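Local coordinates for protein 6-phosphogluconate dehydrogenase NAD-binding (PDB 4GBJ) that probably acts as an NAD(P)-dependent oxidoreductase related to 6-phosphogluconate and 3-hydroxyisobutyrate dehydrogenases, at residues B[181-186]-B[282-286]; B[193-197]-B[289-295]; B[245-249]-B[262-266]. All blocks are in the same frame, centred on the assembly; numbering follows the deposited sequence.

Contact 1 of 3, residues B[181-186]-B[282-286]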
ATOM      1  N   ILE B 181      -6.840  -0.229  -2.235  1.00 20.82           N
ATOM      2  CA  ILE B 181      -6.934  -1.408  -1.368  1.00 19.25           C
ATOM      3  C   ILE B 181      -6.689  -2.663  -2.213  1.00 22.36           C
ATOM      4  O   ILE B 181      -5.906  -3.515  -1.815  1.00 22.07           O
ATOM      5  CB  ILE B 181      -8.237  -1.481  -0.601  1.00 21.90           C
ATOM      6  CG1 ILE B 181      -8.339  -0.328   0.433  1.00 23.15           C
ATOM      7  CG2 ILE B 181      -8.367  -2.888   0.112  1.00 23.13           C
ATOM      8  CD1 ILE B 181      -9.808  -0.132   0.965  1.00 22.47           C
ATOM      9  N   ALA B 182      -7.329  -2.746  -3.389  1.00 19.42           N
ATOM     10  CA  ALA B 182      -7.219  -3.871  -4.332  1.00 18.64           C
ATOM     11  C   ALA B 182      -5.782  -4.005  -4.838  1.00 20.14           C
ATOM     12  O   ALA B 182      -5.278  -5.143  -4.935  1.00 18.51           O
ATOM     13  CB  ALA B 182      -8.186  -3.703  -5.498  1.00 18.97           C
ATOM     14  N   CYS B 183      -5.108  -2.884  -5.125  1.00 16.88           N
ATOM     15  CA  CYS B 183      -3.681  -2.916  -5.497  1.00 17.26           C
ATOM     16  C   CYS B 183      -2.819  -3.462  -4.361  1.00 19.59           C
ATOM     17  O   CYS B 183      -1.852  -4.160  -4.615  1.00 18.98           O
ATOM     18  CB  CYS B 183      -3.183  -1.536  -5.901  1.00 18.17           C
ATOM     19  SG  CYS B 183      -3.859  -0.928  -7.442  1.00 23.01           S
ATOM     20  N   SER B 184      -3.146  -3.121  -3.130  1.00 17.37           N
ATOM     21  CA  SER B 184      -2.388  -3.589  -1.948  1.00 17.99           C
ATOM     22  C   SER B 184      -2.508  -5.071  -1.837  1.00 20.93           C
ATOM     23  O   SER B 184      -1.526  -5.751  -1.586  1.00 22.71           O
ATOM     24  CB  SER B 184      -2.884  -2.875  -0.687  1.00 19.20           C
ATOM     25  OG  SER B 184      -2.751  -1.480  -0.924  1.00 22.53           O
ATOM     26  N   LEU B 185      -3.720  -5.595  -2.045  1.00 19.46           N
ATOM     27  CA  LEU B 185      -3.930  -7.036  -2.052  1.00 19.06           C
ATOM     28  C   LEU B 185      -3.117  -7.737  -3.144  1.00 20.60           C
ATOM     29  O   LEU B 185      -2.510  -8.774  -2.907  1.00 18.89           O
ATOM     30  CB  LEU B 185      -5.396  -7.356  -2.289  1.00 18.45           C
ATOM     31  CG  LEU B 185      -6.307  -7.184  -1.043  1.00 24.46           C
ATOM     32  CD1 LEU B 185      -7.782  -7.022  -1.497  1.00 25.85           C
ATOM     33  CD2 LEU B 185      -6.157  -8.356  -0.109  1.00 28.73           C
ATOM     34  N   GLU B 186      -3.138  -7.174  -4.349  1.00 15.48           N
ATOM     35  CA  GLU B 186      -2.428  -7.756  -5.465  1.00 15.62           C
ATOM     36  C   GLU B 186      -0.900  -7.724  -5.249  1.00 20.70           C
ATOM     37  O   GLU B 186      -0.247  -8.725  -5.511  1.00 24.37           O
ATOM     38  CB  GLU B 186      -2.824  -7.055  -6.782  1.00 16.86           C
ATOM     39  CG  GLU B 186      -1.961  -7.455  -7.952  1.00 16.97           C
ATOM     40  CD  GLU B 186      -2.069  -8.892  -8.372  1.00 33.13           C
ATOM     41  OE1 GLU B 186      -1.164  -9.347  -9.101  1.00 27.42           O
ATOM     42  OE2 GLU B 186      -3.129  -9.513  -8.124  1.00 23.46           O
ATOM     43  N   TRP B 282     -13.577 -10.837  -1.227  1.00 25.06           N
ATOM     44  CA  TRP B 282     -12.971 -10.122  -2.354  1.00 25.29           C
ATOM     45  C   TRP B 282     -11.446 -10.107  -2.257  1.00 25.40           C
ATOM     46  O   TRP B 282     -10.809 -10.034  -3.285  1.00 23.59           O
ATOM     47  CB  TRP B 282     -13.526  -8.706  -2.487  1.00 25.73           C
ATOM     48  CG  TRP B 282     -12.916  -7.720  -1.544  1.00 28.31           C
ATOM     49  CD1 TRP B 282     -12.958  -7.746  -0.179  1.00 31.51           C
ATOM     50  CD2 TRP B 282     -12.335  -6.463  -1.906  1.00 28.28           C
ATOM     51  NE1 TRP B 282     -12.379  -6.610   0.327  1.00 31.80           N
ATOM     52  CE2 TRP B 282     -12.000  -5.797  -0.708  1.00 32.76           C
ATOM     53  CE3 TRP B 282     -12.053  -5.838  -3.131  1.00 29.64           C
ATOM     54  CZ2 TRP B 282     -11.388  -4.535  -0.692  1.00 32.04           C
ATOM     55  CZ3 TRP B 282     -11.404  -4.613  -3.119  1.00 31.97           C
ATOM     56  CH2 TRP B 282     -11.047  -3.990  -1.905  1.00 33.49           C
ATOM     57  N   GLY B 283     -10.882 -10.284  -1.057  1.00 20.66           N
ATOM     58  CA  GLY B 283      -9.449 -10.444  -0.859  1.00 20.16           C
ATOM     59  C   GLY B 283      -8.853 -11.586  -1.660  1.00 24.42           C
ATOM     60  O   GLY B 283      -7.652 -11.592  -1.944  1.00 22.80           O
ATOM     61  N   ALA B 284      -9.689 -12.590  -2.040  1.00 24.37           N
ATOM     62  CA  ALA B 284      -9.217 -13.736  -2.818  1.00 23.45           C
ATOM     63  C   ALA B 284      -8.731 -13.350  -4.192  1.00 22.99           C
ATOM     64  O   ALA B 284      -8.192 -14.197  -4.872  1.00 21.57           O
ATOM     65  CB  ALA B 284     -10.321 -14.786  -2.922  1.00 25.25           C
ATOM     66  N   LEU B 285      -8.805 -12.064  -4.606  1.00 22.60           N
ATOM     67  CA  LEU B 285      -8.187 -11.660  -5.873  1.00 22.89           C
ATOM     68  C   LEU B 285      -6.677 -12.013  -5.797  1.00 24.34           C
ATOM     69  O   LEU B 285      -6.038 -12.307  -6.829  1.00 23.22           O
ATOM     70  CB  LEU B 285      -8.406 -10.154  -6.170  1.00 22.52           C
ATOM     71  CG  LEU B 285      -7.596  -9.167  -5.306  1.00 26.67           C
ATOM     72  CD1 LEU B 285      -6.227  -8.869  -5.896  1.00 26.64           C
ATOM     73  CD2 LEU B 285      -8.372  -7.879  -5.094  1.00 26.20           C
ATOM     74  N   ALA B 286      -6.106 -11.971  -4.564  1.00 20.42           N
ATOM     75  CA  ALA B 286      -4.687 -12.252  -4.329  1.00 21.88           C
ATOM     76  C   ALA B 286      -4.273 -13.714  -4.646  1.00 26.98           C
ATOM     77  O   ALA B 286      -3.067 -13.967  -4.784  1.00 25.46           O
ATOM     78  CB  ALA B 286      -4.302 -11.892  -2.903  1.00 23.11           C
TER
HETATM   79  O   HOH W   1      -3.196 -12.040  -7.409  1.00 29.40           O
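Leu-185 lays CD1 against Leu-285, Gly-283 and Trp-282 of the 3-10 turn 282-286, while its CD2 borders Gly-283; its side chain crosses that of Leu-285 at about a right angle. The closest methyl pair is Leu-185 CD1 with Leu-285 CD2, at 3.7 Å. The same CD1 lies over one face of the Trp-282 indole, more distantly, at 4.5 Å from Trp-282 CZ2, and also rests on the CA of Gly-283. Ile-181 approaches the far end of the indole obliquely. Its CG2, which lies anti to the backbone N, reaches both CZ2 and CH2 of Trp-282 at 3.5 Å, and Ala-182 CB adds a looser touch at CZ3. Phe-236 stacks edge-to-face on the same indole from outside the two segments.

Leu-285 holds CG between its backbone N and carbonyl carbon (chi1 72°), which turns both methyls to the helix: CD2 against Leu-185, and CD1 to 3.8 Å from the backbone N of Glu-186. On the next residue, Ala-286 CB abuts Leu-185 O at 3.6 Å.

No direct hydrogen bond joins the segments. A single water bridges them, donating to Glu-186 OE2 at 2.6 Å and to Leu-285 O at 2.9 Å. The other carboxylate oxygen, OE1, forms a salt bridge with Arg-268 and lies close to Glu-190. Ile-181 also packs on Leu-213 of the second subunit, and its side chain is about 6 Å from that of Lys-174, the predicted active-site residue.

The touching residues are all buried, so cohesion here is mainly apolar. The polar margin rests on one acid, whose ionised form is likely to be favoured by Arg-268 and opposed by Glu-190.

Contact 2 of 3, residues B[193-197]-B[289-295]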
ATOM      1  N   THR B 193       3.914 -14.670  -2.833  1.00 20.17           N
ATOM      2  CA  THR B 193       4.098 -15.845  -3.694  1.00 19.29           C
ATOM      3  C   THR B 193       5.535 -15.956  -4.127  1.00 21.98           C
ATOM      4  O   THR B 193       6.053 -17.064  -4.126  1.00 22.63           O
ATOM      5  CB  THR B 193       3.119 -15.795  -4.897  1.00 24.18           C
ATOM      6  OG1 THR B 193       1.819 -15.835  -4.347  1.00 24.33           O
ATOM      7  CG2 THR B 193       3.289 -16.963  -5.856  1.00 23.91           C
HETATM    8  N   MSE B 194       6.200 -14.847  -4.497  1.00 18.91           N
HETATM    9  CA  MSE B 194       7.610 -14.898  -4.846  1.00 18.50           C
HETATM   10  C   MSE B 194       8.417 -15.457  -3.668  1.00 23.98           C
HETATM   11  O   MSE B 194       9.356 -16.257  -3.847  1.00 25.58           O
HETATM   12  CB  MSE B 194       8.178 -13.491  -5.230  1.00 20.30           C
HETATM   13  CG  MSE B 194       9.776 -13.449  -5.281  1.00 23.64           C
HETATM   14 SE   MSE B 194      10.343 -11.693  -5.950  0.67 30.66          SE
HETATM   15  CE  MSE B 194      10.053 -10.592  -4.333  1.00 30.54           C
ATOM     16  N   ALA B 195       8.111 -14.963  -2.459  1.00 20.91           N
ATOM     17  CA  ALA B 195       8.788 -15.412  -1.240  1.00 20.75           C
ATOM     18  C   ALA B 195       8.506 -16.896  -1.020  1.00 24.21           C
ATOM     19  O   ALA B 195       9.446 -17.697  -0.853  1.00 24.31           O
ATOM     20  CB  ALA B 195       8.312 -14.574  -0.049  1.00 22.63           C
ATOM     21  N   GLU B 196       7.230 -17.298  -1.134  1.00 20.68           N
ATOM     22  CA  GLU B 196       6.844 -18.688  -0.926  1.00 23.17           C
ATOM     23  C   GLU B 196       7.580 -19.639  -1.860  1.00 25.36           C
ATOM     24  O   GLU B 196       8.088 -20.666  -1.434  1.00 26.24           O
ATOM     25  CB  GLU B 196       5.346 -18.840  -1.093  1.00 24.33           C
ATOM     26  CG  GLU B 196       4.853 -20.251  -0.873  1.00 29.73           C
ATOM     27  CD  GLU B 196       3.360 -20.392  -1.054  1.00 38.45           C
ATOM     28  OE1 GLU B 196       2.695 -19.395  -1.432  1.00 30.43           O
ATOM     29  OE2 GLU B 196       2.858 -21.517  -0.841  1.00 34.26           O
ATOM     30  N   LYS B 197       7.684 -19.290  -3.116  1.00 24.27           N
ATOM     31  CA  LYS B 197       8.385 -20.160  -4.080  1.00 26.04           C
ATOM     32  C   LYS B 197       9.894 -20.137  -3.837  1.00 32.78           C
ATOM     33  O   LYS B 197      10.571 -21.020  -4.297  1.00 31.91           O
ATOM     34  CB  LYS B 197       7.983 -19.721  -5.473  1.00 29.24           C
ATOM     35  CG  LYS B 197       6.506 -20.053  -5.618  1.00 29.35           C
ATOM     36  CD  LYS B 197       6.141 -20.391  -6.932  1.00 38.92           C
ATOM     37  CE  LYS B 197       6.639 -21.734  -7.427  1.00 26.27           C
ATOM     38  NZ  LYS B 197       6.403 -21.705  -8.869  1.00 29.34           N
ATOM     39  N   ALA B 289      -2.083 -14.734  -8.135  1.00 20.43           N
ATOM     40  CA  ALA B 289      -0.605 -14.808  -8.164  1.00 22.80           C
ATOM     41  C   ALA B 289      -0.154 -16.231  -7.837  1.00 25.11           C
ATOM     42  O   ALA B 289       0.852 -16.670  -8.377  1.00 25.11           O
ATOM     43  CB  ALA B 289       0.008 -13.829  -7.160  1.00 24.29           C
ATOM     44  N   SER B 290      -0.922 -16.940  -6.956  1.00 19.10           N
ATOM     45  CA  SER B 290      -0.654 -18.322  -6.551  1.00 21.43           C
ATOM     46  C   SER B 290      -0.966 -19.247  -7.708  1.00 27.48           C
ATOM     47  O   SER B 290      -0.148 -20.103  -8.038  1.00 25.75           O
ATOM     48  CB  SER B 290      -1.453 -18.699  -5.313  1.00 23.90           C
ATOM     49  OG  SER B 290      -1.005 -17.933  -4.208  1.00 27.41           O
ATOM     50  N   ASP B 291      -2.103 -19.000  -8.378  1.00 23.19           N
ATOM     51  CA  ASP B 291      -2.489 -19.723  -9.595  1.00 23.55           C
ATOM     52  C   ASP B 291      -1.429 -19.646 -10.671  1.00 25.82           C
ATOM     53  O   ASP B 291      -1.034 -20.656 -11.205  1.00 26.59           O
ATOM     54  CB  ASP B 291      -3.775 -19.167 -10.182  1.00 24.67           C
ATOM     55  CG  ASP B 291      -4.967 -19.258  -9.307  1.00 32.63           C
ATOM     56  OD1 ASP B 291      -5.011 -20.186  -8.459  1.00 37.60           O
ATOM     57  OD2 ASP B 291      -5.926 -18.471  -9.526  1.00 30.67           O
ATOM     58  N   ASP B 292      -0.973 -18.458 -10.981  1.00 20.55           N
ATOM     59  CA  ASP B 292       0.045 -18.228 -12.021  1.00 19.79           C
ATOM     60  C   ASP B 292       1.364 -18.815 -11.707  1.00 25.71           C
ATOM     61  O   ASP B 292       2.081 -19.158 -12.638  1.00 28.83           O
ATOM     62  CB  ASP B 292       0.287 -16.749 -12.277  1.00 20.45           C
ATOM     63  CG  ASP B 292      -0.880 -16.001 -12.852  1.00 31.71           C
ATOM     64  OD1 ASP B 292      -1.840 -16.654 -13.271  1.00 27.85           O
ATOM     65  OD2 ASP B 292      -0.783 -14.749 -12.973  1.00 38.94           O
ATOM     66  N   ALA B 293       1.698 -18.957 -10.440  1.00 22.98           N
ATOM     67  CA  ALA B 293       2.944 -19.571 -10.015  1.00 22.77           C
ATOM     68  C   ALA B 293       2.805 -21.091  -9.761  1.00 26.49           C
ATOM     69  O   ALA B 293       3.718 -21.671  -9.196  1.00 26.26           O
ATOM     70  CB  ALA B 293       3.460 -18.870  -8.757  1.00 24.30           C
ATOM     71  N   GLY B 294       1.714 -21.701 -10.186  1.00 24.84           N
ATOM     72  CA  GLY B 294       1.453 -23.146 -10.096  1.00 27.12           C
ATOM     73  C   GLY B 294       1.185 -23.699  -8.712  1.00 34.38           C
ATOM     74  O   GLY B 294       1.441 -24.878  -8.485  1.00 36.37           O
ATOM     75  N   LEU B 295       0.731 -22.871  -7.766  1.00 30.21           N
ATOM     76  CA  LEU B 295       0.512 -23.311  -6.384  1.00 32.01           C
ATOM     77  C   LEU B 295      -0.935 -23.640  -6.048  1.00 44.19           C
ATOM     78  O   LEU B 295      -1.239 -23.795  -4.862  1.00 48.09           O
ATOM     79  CB  LEU B 295       0.982 -22.231  -5.396  1.00 30.14           C
ATOM     80  CG  LEU B 295       2.448 -21.917  -5.477  1.00 33.88           C
ATOM     81  CD1 LEU B 295       2.774 -20.749  -4.595  1.00 32.77           C
ATOM     82  CD2 LEU B 295       3.270 -23.153  -5.098  1.00 36.10           C
TER
HETATM   83  O   HOH W   2      -1.121 -15.197  -3.470  1.00 30.46           O
HETATM   84  O   HOH W   3       0.136 -19.603  -2.331  1.00 31.60           O
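The carboxylate of Glu-196 has a methyl of Leu-295 set over it. Leu-295 CD1 is 3.4 Å from Glu-196 OE1 and 3.6 Å from Glu-196 CD, and the two side chains come from opposite directions. Glu-196 is extended beyond CG, which carries its carboxylate out to that methyl; OE1 is also salt-bridged to Arg-202 and accepts from a water that continues to Ser-290 OG. The other flat group is the Ala-293 carbonyl. Lys-197 NZ donates to Ala-293 O at 2.7 Å, with a C=O...N angle of 144° and the donor tilted 19° from the carbonyl plane.

The lysine chain bends at chi2 and chi3, laying Lys-197 CD against Ala-293 CB at 3.6 Å before the ammonium reaches the oxygen. NZ also donates to Val-255 O of the second subunit. With a leucine here, the carbonyl oxygens of Ala-293 and of Val-255 in the other subunit would probably lose their ammonium donor, and the link to that subunit would weaken.

Thr-193 fills the middle of the contact. Its CG2 presses on Ala-293 CB at 3.5 Å, tighter than usual for two carbons, and lies equally close to Ala-289 O. Its hydroxyl pairs with Gly-189 O and Arg-202, and a second water, 3.1 Å from Thr-193 OG1, connects it to Ser-290 OG.

Helix 288-292 ends in a Schellman motif: Leu-295 N bonds to Ser-290 O and Gly-294 N to Asp-291 O, with Gly-294 at positive phi as the C-prime residue. The reversal brings Ala-293 and Leu-295 onto the C-terminal part of helix 169-197.

Contact 3 of 3, residues B[245-249]-B[262-266]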
ATOM      1  N   ILE B 245     -14.169  -2.439  -9.241  1.00 19.29           N
ATOM      2  CA  ILE B 245     -13.072  -2.094 -10.141  1.00 17.29           C
ATOM      3  C   ILE B 245     -13.611  -1.642 -11.521  1.00 20.48           C
ATOM      4  O   ILE B 245     -13.001  -0.793 -12.143  1.00 21.53           O
ATOM      5  CB  ILE B 245     -12.021  -3.215 -10.258  1.00 18.70           C
ATOM      6  CG1 ILE B 245     -10.710  -2.694 -10.759  1.00 17.96           C
ATOM      7  CG2 ILE B 245     -12.483  -4.383 -11.123  1.00 21.05           C
ATOM      8  CD1 ILE B 245      -9.977  -1.731  -9.769  1.00 22.78           C
ATOM      9  N   ASN B 246     -14.701  -2.206 -11.992  1.00 17.76           N
ATOM     10  CA  ASN B 246     -15.327  -1.780 -13.244  1.00 17.98           C
ATOM     11  C   ASN B 246     -15.878  -0.372 -13.152  1.00 24.73           C
ATOM     12  O   ASN B 246     -15.778   0.354 -14.155  1.00 26.10           O
ATOM     13  CB  ASN B 246     -16.416  -2.725 -13.697  1.00 23.71           C
ATOM     14  CG  ASN B 246     -15.870  -3.997 -14.337  1.00 27.10           C
ATOM     15  OD1 ASN B 246     -14.762  -4.048 -14.859  1.00 26.32           O
ATOM     16  ND2 ASN B 246     -16.618  -5.075 -14.305  1.00 20.48           N
ATOM     17  N   LEU B 247     -16.391   0.069 -11.956  1.00 20.35           N
ATOM     18  CA  LEU B 247     -16.833   1.468 -11.777  1.00 19.82           C
ATOM     19  C   LEU B 247     -15.609   2.387 -11.929  1.00 22.75           C
ATOM     20  O   LEU B 247     -15.686   3.426 -12.551  1.00 21.60           O
ATOM     21  CB  LEU B 247     -17.475   1.691 -10.396  1.00 19.91           C
ATOM     22  CG  LEU B 247     -18.826   1.021 -10.072  1.00 25.50           C
ATOM     23  CD1 LEU B 247     -19.269   1.399  -8.720  1.00 26.82           C
ATOM     24  CD2 LEU B 247     -19.909   1.412 -11.070  1.00 30.57           C
ATOM     25  N   THR B 248     -14.473   1.992 -11.339  1.00 23.07           N
ATOM     26  CA  THR B 248     -13.228   2.751 -11.427  1.00 21.72           C
ATOM     27  C   THR B 248     -12.753   2.856 -12.879  1.00 23.45           C
ATOM     28  O   THR B 248     -12.362   3.942 -13.336  1.00 23.60           O
ATOM     29  CB  THR B 248     -12.200   2.095 -10.529  1.00 24.65           C
ATOM     30  OG1 THR B 248     -12.709   2.147  -9.198  1.00 33.69           O
ATOM     31  CG2 THR B 248     -10.807   2.734 -10.652  1.00 23.81           C
ATOM     32  N   LEU B 249     -12.719   1.737 -13.579  1.00 18.72           N
ATOM     33  CA  LEU B 249     -12.282   1.738 -14.971  1.00 20.29           C
ATOM     34  C   LEU B 249     -13.185   2.601 -15.840  1.00 25.39           C
ATOM     35  O   LEU B 249     -12.674   3.329 -16.689  1.00 23.89           O
ATOM     36  CB  LEU B 249     -12.202   0.330 -15.523  1.00 19.45           C
ATOM     37  CG  LEU B 249     -11.054  -0.499 -14.953  1.00 20.79           C
ATOM     38  CD1 LEU B 249     -11.314  -2.018 -15.143  1.00 19.81           C
ATOM     39  CD2 LEU B 249      -9.720  -0.087 -15.613  1.00 18.84           C
ATOM     40  N   ALA B 262      -5.416  -1.301 -12.429  1.00 21.27           N
ATOM     41  CA  ALA B 262      -6.835  -1.707 -12.332  1.00 22.33           C
ATOM     42  C   ALA B 262      -7.210  -2.808 -13.374  1.00 23.48           C
ATOM     43  O   ALA B 262      -8.042  -3.667 -13.084  1.00 23.16           O
ATOM     44  CB  ALA B 262      -7.750  -0.498 -12.457  1.00 24.08           C
ATOM     45  N   ASP B 263      -6.559  -2.824 -14.557  1.00 19.38           N
ATOM     46  CA  ASP B 263      -6.778  -3.861 -15.584  1.00 17.81           C
ATOM     47  C   ASP B 263      -6.419  -5.248 -15.038  1.00 22.28           C
ATOM     48  O   ASP B 263      -7.188  -6.193 -15.192  1.00 18.27           O
ATOM     49  CB  ASP B 263      -5.939  -3.591 -16.826  1.00 19.61           C
ATOM     50  CG  ASP B 263      -6.177  -2.253 -17.518  1.00 29.81           C
ATOM     51  OD1 ASP B 263      -7.225  -1.617 -17.260  1.00 29.31           O
ATOM     52  OD2 ASP B 263      -5.359  -1.874 -18.345  1.00 31.58           O
ATOM     53  N   ILE B 264      -5.278  -5.320 -14.328  1.00 17.97           N
ATOM     54  CA  ILE B 264      -4.773  -6.530 -13.674  1.00 17.25           C
ATOM     55  C   ILE B 264      -5.763  -6.973 -12.610  1.00 21.15           C
ATOM     56  O   ILE B 264      -6.130  -8.113 -12.634  1.00 21.19           O
ATOM     57  CB  ILE B 264      -3.381  -6.328 -13.076  1.00 18.43           C
ATOM     58  CG1 ILE B 264      -2.316  -5.950 -14.151  1.00 18.78           C
ATOM     59  CG2 ILE B 264      -2.913  -7.546 -12.259  1.00 16.70           C
ATOM     60  CD1 ILE B 264      -2.016  -6.806 -15.036  1.00 35.46           C
ATOM     61  N   ILE B 265      -6.265  -6.060 -11.763  1.00 18.05           N
ATOM     62  CA  ILE B 265      -7.234  -6.368 -10.711  1.00 18.11           C
ATOM     63  C   ILE B 265      -8.503  -6.919 -11.317  1.00 21.83           C
ATOM     64  O   ILE B 265      -9.004  -7.960 -10.874  1.00 20.56           O
ATOM     65  CB  ILE B 265      -7.503  -5.101  -9.868  1.00 20.59           C
ATOM     66  CG1 ILE B 265      -6.255  -4.695  -9.026  1.00 21.67           C
ATOM     67  CG2 ILE B 265      -8.711  -5.213  -9.014  1.00 21.80           C
ATOM     68  CD1 ILE B 265      -5.783  -5.669  -8.067  1.00 45.26           C
ATOM     69  N   ARG B 266      -9.011  -6.248 -12.356  1.00 17.30           N
ATOM     70  CA  ARG B 266     -10.184  -6.749 -13.057  1.00 17.97           C
ATOM     71  C   ARG B 266      -9.987  -8.199 -13.521  1.00 20.75           C
ATOM     72  O   ARG B 266     -10.868  -9.024 -13.293  1.00 18.26           O
ATOM     73  CB  ARG B 266     -10.527  -5.862 -14.261  1.00 18.19           C
ATOM     74  CG  ARG B 266     -11.680  -6.369 -15.120  1.00 21.83           C
ATOM     75  CD  ARG B 266     -12.058  -5.302 -16.143  1.00 21.05           C
ATOM     76  NE  ARG B 266     -12.951  -5.832 -17.169  1.00 20.45           N
ATOM     77  CZ  ARG B 266     -12.589  -6.615 -18.180  1.00 27.90           C
ATOM     78  NH1 ARG B 266     -11.321  -7.004 -18.313  1.00 19.27           N
ATOM     79  NH2 ARG B 266     -13.490  -7.043 -19.045  1.00 20.31           N
TER
HETATM   80  O   HOH W   4     -15.828  -6.810 -16.431  1.00 25.80           O
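Ile-245 and Leu-249, one turn apart on their helix, take Ala-262 between them. Ala-262 CB lies 3.7 Å from Ile-245 CD1 and equally far from Leu-249 CD2. Ile-245 carries CG1 anti to its backbone N (chi1 -160°), which sends that branch across to Ile-265 CG2 at 3.7 Å, the two isoleucines crossing at about a right angle. Its other branch, CG2, rests on the backbone of Arg-266, 3.8 Å from CA. Leu-249 likewise divides its methyls: CD1 meets Arg-266 CD at 3.5 Å, and CD2 comes within 3.4 Å of the carboxylate oxygen Asp-263 OD1.

Further out, the polar rim is made by Asn-246 and Arg-266. The arginine chain is extended from CG to NE, carrying its guanidinium past the amide. Asn-246 OD1 sits in plane at the guanidinium edge, though the amide and guanidinium planes are 50° apart, and is 3.2 Å from Arg-266 CD. A water accepts from Asn-246 ND2 at 2.9 Å and, weakly, from Arg-266 NE, tying the two side chains together.

What sets these residues opposite each other is the backbone geometry. The helix segments run roughly antiparallel, at 148° between their N-to-C directions, and the chain turns back between them in residues 255-259. Helix 169-197 packs against both members of this hairpin, Phe-179 on Ala-262 and Leu-175 on Thr-248. Met-194 of the second subunit also reaches Thr-248, and Phe-261 of that subunit packs on Ile-264, so both helices of the pair also border the other chain.

From the N terminus, the strands of the probably Rossmann-type mixed sheet all lie between residues 8 and 162, and the three contacts follow in the helical remainder. Helix 169-197 supplies the first segments of contacts 1 and 2. Contact 1 closes a loop of 95 residues at 282-286; contact 2 starts further along the helix and closes at 289-295, so the two cross. Contact 3 closes a short loop of 12 residues within both larger loops. It touches contact 1 through Ile-265, whose CD1 lies 3.2 Å from Ala-182 O, but stays clear of contact 2. Contacts 1 and 2 tie the C-terminal region to helix 169-197, and contact 3 joins helix 238-254 to helix 260-274.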